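Predicted component of a thermophile-specific DNA repair system, contains a RAMP domain (PDB 4N0L) probably binds CRISPR RNA as Csm3, a zinc-containing RAMP-family component of the type III-A antiviral defence system, and may act as an endonuclease. Local coordinates at residues I272-A277 with E290-E295; T280-D285 with R315-I320. All coordinates share one frame; numbering follows the deposited sequence.

In the fold
Followed from the N terminus, the chain enters interaction 1 on strand 268-278, passes through the loop 280-285 with its 3-10 turn at 282-284, and returns along strand 290-292, where Phe292 closes a short connection against 272-277. It then runs through helix 295-300 to strands 314-316 and 318-321, where interaction 2 closes a longer excursion back onto the turn. The segments alternate along the sequence, so the two contacts cross. Strands 268-278 and 318-321 are neighbours in the five-stranded antiparallel sheet, while 290-292 and 314-316 pair in a separate two-stranded one. Backbone hydrogen bonds join the contacts: Leu275 N lies 2.8 Å from Ile320 O, and Glu290 N 2.8 Å from Tyr316 O.

Interaction 1 of 2, residues I272-A277 with E290-E295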
loop_
_atom_site.group_PDB
_atom_site.type_symbol
_atom_site.label_atom_id
_atom_site.label_comp_id
_atom_site.label_asym_id
_atom_site.label_seq_id
_atom_site.Cartn_x
_atom_site.Cartn_y
_atom_site.Cartn_z
ATOM N N ILE A 272 -5.635 12.812 -1.700
ATOM C CA ILE A 272 -5.711 12.546 -0.272
ATOM C C ILE A 272 -5.975 13.837 0.490
ATOM O O ILE A 272 -5.120 14.721 0.554
ATOM C CB ILE A 272 -4.420 11.885 0.238
ATOM C CG1 ILE A 272 -4.165 10.585 -0.528
ATOM C CG2 ILE A 272 -4.507 11.631 1.733
ATOM C CD1 ILE A 272 -2.787 9.993 -0.308
ATOM N N ALA A 273 -7.168 13.938 1.062
ATOM C CA ALA A 273 -7.620 15.174 1.685
ATOM C C ALA A 273 -7.119 15.330 3.118
ATOM O O ALA A 273 -6.902 16.451 3.584
ATOM C CB ALA A 273 -9.139 15.243 1.655
ATOM N N ALA A 274 -6.919 14.215 3.812
ATOM C CA ALA A 274 -6.536 14.282 5.217
ATOM C C ALA A 274 -5.884 13.008 5.740
ATOM O O ALA A 274 -6.157 11.906 5.259
ATOM C CB ALA A 274 -7.751 14.618 6.067
ATOM N N LEU A 275 -5.010 13.181 6.728
ATOM C CA LEU A 275 -4.502 12.069 7.525
ATOM C C LEU A 275 -5.163 12.109 8.897
ATOM O O LEU A 275 -4.991 13.071 9.645
ATOM C CB LEU A 275 -2.979 12.135 7.664
ATOM C CG LEU A 275 -2.087 11.497 6.594
ATOM C CD1 LEU A 275 -2.633 11.708 5.188
ATOM C CD2 LEU A 275 -0.674 12.042 6.707
ATOM N N CYS A 276 -5.903 11.057 9.231
ATOM C CA CYS A 276 -6.697 11.045 10.453
ATOM C C CYS A 276 -6.155 10.052 11.474
ATOM O O CYS A 276 -6.158 8.843 11.243
ATOM C CB CYS A 276 -8.157 10.726 10.127
ATOM S SG CYS A 276 -8.880 11.791 8.849
ATOM N N ALA A 277 -5.693 10.573 12.607
ATOM C CA ALA A 277 -4.968 9.768 13.585
ATOM C C ALA A 277 -5.769 9.493 14.857
ATOM O O ALA A 277 -6.446 10.375 15.386
ATOM C CB ALA A 277 -3.659 10.444 13.938
ATOM N N GLU A 290 -11.525 15.463 16.942
ATOM C CA GLU A 290 -11.564 16.235 15.712
ATOM C C GLU A 290 -12.328 15.394 14.701
ATOM O O GLU A 290 -11.981 14.237 14.472
ATOM C CB GLU A 290 -10.161 16.581 15.207
ATOM C CG GLU A 290 -9.215 17.101 16.277
ATOM C CD GLU A 290 -8.032 17.851 15.695
ATOM O OE1 GLU A 290 -7.286 18.481 16.471
ATOM O OE2 GLU A 290 -7.848 17.812 14.459
ATOM N N GLY A 291 -13.375 15.958 14.112
ATOM C CA GLY A 291 -14.173 15.209 13.160
ATOM C C GLY A 291 -13.740 15.408 11.721
ATOM O O GLY A 291 -13.215 16.462 11.355
ATOM N N PHE A 292 -13.960 14.380 10.906
ATOM C CA PHE A 292 -13.673 14.443 9.480
ATOM C C PHE A 292 -14.422 13.347 8.731
ATOM O O PHE A 292 -14.452 12.198 9.176
ATOM C CB PHE A 292 -12.168 14.318 9.218
ATOM C CG PHE A 292 -11.782 14.554 7.785
ATOM C CD1 PHE A 292 -11.582 15.841 7.311
ATOM C CD2 PHE A 292 -11.626 13.491 6.909
ATOM C CE1 PHE A 292 -11.233 16.067 5.990
ATOM C CE2 PHE A 292 -11.277 13.710 5.587
ATOM C CZ PHE A 292 -11.082 15.000 5.127
ATOM N N PRO A 293 -15.028 13.700 7.587
ATOM C CA PRO A 293 -15.093 15.079 7.097
ATOM C C PRO A 293 -16.282 15.845 7.671
ATOM O O PRO A 293 -17.394 15.318 7.719
ATOM C CB PRO A 293 -15.242 14.897 5.587
ATOM C CG PRO A 293 -16.016 13.630 5.462
ATOM C CD PRO A 293 -15.557 12.743 6.598
ATOM N N GLU A 294 -16.042 17.072 8.121
ATOM C CA GLU A 294 -17.125 17.940 8.563
ATOM C C GLU A 294 -17.699 18.701 7.370
ATOM O O GLU A 294 -17.166 18.611 6.262
ATOM C CB GLU A 294 -16.635 18.898 9.648
ATOM C CG GLU A 294 -16.409 18.208 10.988
ATOM C CD GLU A 294 -15.607 19.049 11.961
ATOM O OE1 GLU A 294 -15.085 20.105 11.548
ATOM O OE2 GLU A 294 -15.496 18.648 13.139
ATOM N N GLU A 295 -18.794 19.422 7.593
ATOM C CA GLU A 295 -19.448 20.178 6.528
ATOM C C GLU A 295 -18.474 21.132 5.847
ATOM O O GLU A 295 -18.490 21.286 4.625
ATOM C CB GLU A 295 -20.652 20.952 7.066
ATOM C CG GLU A 295 -21.537 21.530 5.968
ATOM C CD GLU A 295 -22.724 22.306 6.507
ATOM O OE1 GLU A 295 -22.692 22.702 7.692
ATOM O OE2 GLU A 295 -23.691 22.520 5.745
#
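Phe292 lays its ring against three small side chains of 272-277, Ala273, Ala274 and Cys276, and this one aromatic carries the contact from its side. The methyl of Ala274 sits over one face in a CH-pi contact, with CB 3.7 Å from the ring centroid and 20° off the normal; it leans toward the rim, where Ala274 CB comes 3.5 Å from Phe292 CZ. Ala273 approaches differently, at the ring edge, its CB 4.0 Å from Phe292 CZ. Cys276 adds a sulfur-aromatic contact from an oblique direction, SG lying 3.8 Å from Phe292 CD2. No hydrogen bond crosses between the segments, and the four touching residues are buried, so the join is apolar throughout.

Small residues suit the strand because they let a broad ring come close to its backbone. With CG anti to the backbone N (chi1 -173°), the Phe292 ring lies against the strand, and Pro293 CB covers its opposite face 3.9 Å above the plane, near the centre. The peptide before Pro293 is cis, consistent with the proline folding back over that face. Ala273 and Ala274 form a classic beta bulge opposite Val11, which probably lets two adjacent alanines reach the ring.

Val11 of strand 7-16 also touches Phe292, as do Val319 and Arg321 of strand 318-321 and Leu308 of a loop. The ring therefore packs strand 290-292 onto the five-stranded sheet, across 268-278 and its two neighbours, while Leu275, pointing away from Phe292, packs on Met246 of helix 238-255.

Interaction 2 of 2, residues T280-D285 with R315-I320; sequences TGWYLD and RYEIVI
Trp282 spreads its indole across the bend between strands 314-316 and 318-321, with one face covered by Glu317 and the peptide that precedes it. Glu317 CB stands over the five-membered ring in a CH-pi contact, 3.7 Å from its centroid and 28° off the normal. Toward the rim, Tyr316 C rises 3.5 Å above the plane of the Trp282 ring, so the indole lies over backbone as well as side chain. Beyond it, the six-membered end reaches Arg315, whose O is 3.6 Å from Trp282 CH2.

The two main side chains run past each other in opposite directions. Trp282 has CG anti to its own N (chi1 168°), which swings the indole out of the 3-10 turn and against the strands. Glu317 is extended and lies alongside, bringing its carboxylate back to the root of the tryptophan, where OE2 is 3.1 Å from Trp282 CB. Ring and carboxylate planes are only 9° apart. Glu317 and Ile318 form a classic beta bulge opposite Ala277.

A flat, wide tryptophan suits this partly exposed place because it can cover a peptide and an aliphatic chain together; glutamate supplies the methylenes while keeping a polar end. Trp282 NE1 makes a weak bond to Ala288 O. Between the segments themselves the attraction is van der Waals and CH-pi; a hydrogen bond from Glu317 OE2 to Ser279 OG reinforces it from the residue just before the turn. Ser279 OG also bonds weakly to Trp282 N, so it probably helps position both residues in this arrangement.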
loop_
_atom_site.group_PDB
_atom_site.type_symbol
_atom_site.label_atom_id
_atom_site.label_comp_id
_atom_site.label_asym_id
_atom_site.label_seq_id
_atom_site.Cartn_x
_atom_site.Cartn_y
_atom_site.Cartn_z
ATOM N N THR A 280 -3.916 4.944 20.924
ATOM C CA THR A 280 -4.522 4.023 21.883
ATOM C C THR A 280 -5.059 4.760 23.109
ATOM O O THR A 280 -6.172 4.497 23.566
ATOM C CB THR A 280 -3.508 2.952 22.345
ATOM O OG1 THR A 280 -3.022 2.221 21.212
ATOM C CG2 THR A 280 -4.153 1.987 23.335
ATOM N N GLY A 281 -4.260 5.692 23.622
ATOM C CA GLY A 281 -4.647 6.523 24.748
ATOM C C GLY A 281 -5.943 7.286 24.543
ATOM O O GLY A 281 -6.751 7.416 25.464
ATOM N N TRP A 282 -6.128 7.804 23.332
ATOM C CA TRP A 282 -7.290 8.620 22.991
ATOM C C TRP A 282 -8.609 7.881 23.217
ATOM O O TRP A 282 -9.620 8.496 23.547
ATOM C CB TRP A 282 -7.188 9.098 21.537
ATOM C CG TRP A 282 -8.450 9.695 20.984
ATOM C CD1 TRP A 282 -8.833 11.005 21.050
ATOM C CD2 TRP A 282 -9.480 9.012 20.257
ATOM N NE1 TRP A 282 -10.042 11.177 20.421
ATOM C CE2 TRP A 282 -10.459 9.973 19.926
ATOM C CE3 TRP A 282 -9.671 7.687 19.862
ATOM C CZ2 TRP A 282 -11.615 9.641 19.214
ATOM C CZ3 TRP A 282 -10.818 7.362 19.157
ATOM C CH2 TRP A 282 -11.774 8.336 18.840
ATOM N N TYR A 283 -8.596 6.563 23.038
ATOM C CA TYR A 283 -9.787 5.738 23.250
ATOM C C TYR A 283 -10.323 5.829 24.683
ATOM O O TYR A 283 -11.466 5.458 24.950
ATOM C CB TYR A 283 -9.493 4.281 22.892
ATOM C CG TYR A 283 -9.400 4.028 21.403
ATOM C CD1 TYR A 283 -10.515 3.637 20.673
ATOM C CD2 TYR A 283 -8.199 4.195 20.726
ATOM C CE1 TYR A 283 -10.432 3.409 19.310
ATOM C CE2 TYR A 283 -8.107 3.970 19.365
ATOM C CZ TYR A 283 -9.226 3.577 18.662
ATOM O OH TYR A 283 -9.137 3.354 17.308
ATOM N N LEU A 284 -9.493 6.326 25.596
ATOM C CA LEU A 284 -9.883 6.499 26.992
ATOM C C LEU A 284 -10.677 7.790 27.148
ATOM O O LEU A 284 -11.552 7.895 28.008
ATOM C CB LEU A 284 -8.658 6.510 27.909
ATOM C CG LEU A 284 -7.956 5.163 28.097
ATOM C CD1 LEU A 284 -6.564 5.357 28.678
ATOM C CD2 LEU A 284 -8.787 4.239 28.977
ATOM N N ASP A 285 -10.363 8.774 26.311
ATOM C CA ASP A 285 -11.099 10.031 26.303
ATOM C C ASP A 285 -11.397 10.457 24.867
ATOM O O ASP A 285 -10.731 11.338 24.321
ATOM C CB ASP A 285 -10.317 11.123 27.033
ATOM C CG ASP A 285 -11.136 12.382 27.248
ATOM O OD1 ASP A 285 -12.368 12.268 27.417
ATOM O OD2 ASP A 285 -10.548 13.484 27.247
ATOM N N ARG A 315 -14.917 10.497 14.317
ATOM C CA ARG A 315 -14.151 11.058 15.406
ATOM C C ARG A 315 -12.720 10.547 15.423
ATOM O O ARG A 315 -12.467 9.341 15.402
ATOM C CB ARG A 315 -14.834 10.752 16.740
ATOM C CG ARG A 315 -16.025 11.637 17.070
ATOM C CD ARG A 315 -16.895 11.023 18.158
ATOM N NE ARG A 315 -17.737 12.039 18.785
ATOM C CZ ARG A 315 -18.959 11.845 19.272
ATOM N NH1 ARG A 315 -19.552 10.659 19.184
ATOM N NH2 ARG A 315 -19.599 12.862 19.835
ATOM N N TYR A 316 -11.782 11.488 15.456
ATOM C CA TYR A 316 -10.370 11.161 15.563
ATOM C C TYR A 316 -9.731 11.974 16.677
ATOM O O TYR A 316 -10.354 12.881 17.230
ATOM C CB TYR A 316 -9.654 11.419 14.236
ATOM C CG TYR A 316 -10.234 10.653 13.071
ATOM C CD1 TYR A 316 -9.854 9.340 12.820
ATOM C CD2 TYR A 316 -11.153 11.245 12.213
ATOM C CE1 TYR A 316 -10.380 8.636 11.753
ATOM C CE2 TYR A 316 -11.683 10.550 11.144
ATOM C CZ TYR A 316 -11.292 9.245 10.917
ATOM O OH TYR A 316 -11.818 8.551 9.853
ATOM N N GLU A 317 -8.485 11.654 17.004
ATOM C CA GLU A 317 -7.748 12.429 17.989
ATOM C C GLU A 317 -7.200 13.689 17.339
ATOM O O GLU A 317 -7.377 14.794 17.850
ATOM C CB GLU A 317 -6.616 11.603 18.595
ATOM C CG GLU A 317 -5.798 12.343 19.637
ATOM C CD GLU A 317 -4.732 11.468 20.263
ATOM O OE1 GLU A 317 -3.900 12.001 21.027
ATOM O OE2 GLU A 317 -4.730 10.248 19.994
ATOM N N ILE A 318 -6.540 13.510 16.202
ATOM C CA ILE A 318 -5.965 14.619 15.455
ATOM C C ILE A 318 -6.185 14.408 13.962
ATOM O O ILE A 318 -5.919 13.329 13.434
ATOM C CB ILE A 318 -4.461 14.780 15.746
ATOM C CG1 ILE A 318 -4.250 15.317 17.163
ATOM C CG2 ILE A 318 -3.811 15.707 14.733
ATOM C CD1 ILE A 318 -2.800 15.473 17.556
ATOM N N VAL A 319 -6.680 15.441 13.289
ATOM C CA VAL A 319 -6.891 15.392 11.848
ATOM C C VAL A 319 -5.944 16.351 11.139
ATOM O O VAL A 319 -5.985 17.560 11.371
ATOM C CB VAL A 319 -8.346 15.747 11.475
ATOM C CG1 VAL A 319 -8.492 15.909 9.966
ATOM C CG2 VAL A 319 -9.308 14.689 12.002
ATOM N N ILE A 320 -5.081 15.808 10.286
ATOM C CA ILE A 320 -4.181 16.634 9.489
ATOM C C ILE A 320 -4.751 16.811 8.087
ATOM O O ILE A 320 -4.769 15.869 7.294
ATOM C CB ILE A 320 -2.773 16.020 9.377
ATOM C CG1 ILE A 320 -2.233 15.639 10.757
ATOM C CG2 ILE A 320 -1.833 16.982 8.659
ATOM C CD1 ILE A 320 -2.101 16.810 11.701
#